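Local coordinates for centrosomal protein 43 (Homo sapiens, PDB 2D68) that is required for anchoring microtubules to the centrosome and for ciliation, and forms a homodimer through this N-terminal domain, at residues R54-L57 against A58-L61. Numbering follows the deposited sequence.
Sequences RENL and ARDL
L57 and L61 stand one turn apart on the buried side of a short amphipathic helix, and the bond from L61 N to L57 O (2.9 Å) ties their turns together. The branch of L61 folds back over that same carbonyl, its CG 3.4 Å from L57 O, because chi1 of -68° sets CG beside the backbone N. Leucine suits both places, giving a branched hydrocarbon end to the neighbouring helices. On the same packed side A58, whose N is bonded to R54 O, brings CB to 3.6 Å from R54 O; a lone methyl suits a buried place between R54 O and L74 of helix 74-80.

The other side is polar, and water joins its side chains over the backbone bonds. R59 N bonds E55 O (3.0 Å) and D60 N bonds N56 O (3.0 Å). The R59 chain then doubles back along the helix: it is extended until chi3 (-41°) bends it, which lays one guanidinium face over E55 O and N56 CA. R59 NH2 passes 3.7 Å from E55 O, a contact over that face. Water 2 donates to N56 OD1 (2.7 Å) and, weakly, to D60 OD1, bridging an amide and a carboxylate one turn apart. Water 1 lies within reach of N56 O and D60 OD2 and accepts a weak hydrogen bond from R59 NH1. Short Asn and Asp side chains can share solvent across a turn in this way, while the long arginine reaches back over the backbone.

Helix 54-61 thus presents its leucines to the bundle of the dimerisation domain: L57 and L61 pack on L20 of helix 16-31, and both, with A58, on L74 of helix 74-80. R54 forms salt bridges to E65 and E27, and at the far end L61 meets I79 of the second subunit, whose W82 NE1 is hydrogen-bonded to L61 O.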
loop_
_atom_site.group_PDB
_atom_site.type_symbol
_atom_site.label_atom_id
_atom_site.label_comp_id
_atom_site.label_asym_id
_atom_site.label_seq_id
_atom_site.Cartn_x
_atom_site.Cartn_y
_atom_site.Cartn_z
ATOM N N ARG B 54 4.734 -5.891 -10.255
ATOM C CA ARG B 54 4.043 -6.935 -9.503
ATOM C C ARG B 54 4.797 -8.274 -9.397
ATOM O O ARG B 54 4.925 -8.820 -8.301
ATOM C CB ARG B 54 2.673 -7.194 -10.119
ATOM C CG ARG B 54 1.881 -8.269 -9.389
ATOM C CD ARG B 54 0.573 -8.528 -10.059
ATOM N NE ARG B 54 -0.074 -9.674 -9.430
ATOM C CZ ARG B 54 -1.207 -9.623 -8.735
ATOM N NH1 ARG B 54 -1.840 -8.468 -8.552
ATOM N NH2 ARG B 54 -1.693 -10.752 -8.217
ATOM N N GLU B 55 5.270 -8.818 -10.519
ATOM C CA GLU B 55 5.870 -10.163 -10.462
ATOM C C GLU B 55 7.269 -10.168 -9.829
ATOM O O GLU B 55 7.669 -11.135 -9.177
ATOM C CB GLU B 55 5.872 -10.835 -11.842
ATOM C CG GLU B 55 4.528 -10.746 -12.598
ATOM C CD GLU B 55 3.314 -11.161 -11.762
ATOM O OE1 GLU B 55 3.473 -11.923 -10.770
ATOM O OE2 GLU B 55 2.194 -10.738 -12.123
ATOM N N ASN B 56 7.973 -9.046 -9.969
ATOM C CA ASN B 56 9.221 -8.801 -9.248
ATOM C C ASN B 56 8.928 -8.842 -7.738
ATOM O O ASN B 56 9.609 -9.520 -6.962
ATOM C CB ASN B 56 9.766 -7.440 -9.695
ATOM C CG ASN B 56 11.020 -7.014 -8.960
ATOM O OD1 ASN B 56 11.114 -7.102 -7.743
ATOM N ND2 ASN B 56 11.965 -6.478 -9.708
ATOM N N LEU B 57 7.891 -8.115 -7.324
ATOM C CA LEU B 57 7.532 -8.093 -5.912
ATOM C C LEU B 57 7.120 -9.469 -5.408
ATOM O O LEU B 57 7.530 -9.864 -4.325
ATOM C CB LEU B 57 6.387 -7.104 -5.687
ATOM C CG LEU B 57 6.662 -5.686 -6.159
ATOM C CD1 LEU B 57 5.429 -4.850 -5.908
ATOM C CD2 LEU B 57 7.845 -5.057 -5.480
ATOM N N ALA B 58 6.316 -10.190 -6.190
ATOM C CA ALA B 58 5.871 -11.521 -5.776
ATOM C C ALA B 58 7.063 -12.452 -5.586
ATOM O O ALA B 58 7.145 -13.181 -4.597
ATOM C CB ALA B 58 4.896 -12.089 -6.777
ATOM N N ARG B 59 8.002 -12.400 -6.527
ATOM C CA ARG B 59 9.245 -13.165 -6.404
ATOM C C ARG B 59 9.981 -12.840 -5.096
ATOM O O ARG B 59 10.394 -13.747 -4.355
ATOM C CB ARG B 59 10.140 -12.914 -7.623
ATOM C CG ARG B 59 11.346 -13.847 -7.768
ATOM C CD ARG B 59 12.185 -13.460 -9.003
ATOM N NE ARG B 59 11.313 -13.115 -10.107
ATOM C CZ ARG B 59 11.243 -11.932 -10.726
ATOM N NH1 ARG B 59 12.050 -10.914 -10.422
ATOM N NH2 ARG B 59 10.355 -11.788 -11.693
ATOM N N ASP B 60 10.100 -11.549 -4.793
ATOM C CA ASP B 60 10.751 -11.078 -3.585
ATOM C C ASP B 60 10.074 -11.611 -2.325
ATOM O O ASP B 60 10.742 -12.003 -1.360
ATOM C CB ASP B 60 10.701 -9.557 -3.552
ATOM C CG ASP B 60 12.054 -8.915 -3.707
ATOM O OD1 ASP B 60 12.198 -7.797 -3.161
ATOM O OD2 ASP B 60 12.957 -9.500 -4.346
ATOM N N LEU B 61 8.744 -11.613 -2.343
ATOM C CA LEU B 61 7.934 -12.012 -1.193
ATOM C C LEU B 61 7.735 -13.533 -1.094
ATOM O O LEU B 61 7.210 -14.042 -0.096
ATOM C CB LEU B 61 6.570 -11.326 -1.264
ATOM C CG LEU B 61 6.554 -9.811 -1.075
ATOM C CD1 LEU B 61 5.279 -9.240 -1.627
ATOM C CD2 LEU B 61 6.673 -9.466 0.411
HETATM O O HOH W 1 12.428 -10.054 -7.356
HETATM O O HOH W 2 11.332 -6.102 -5.226
#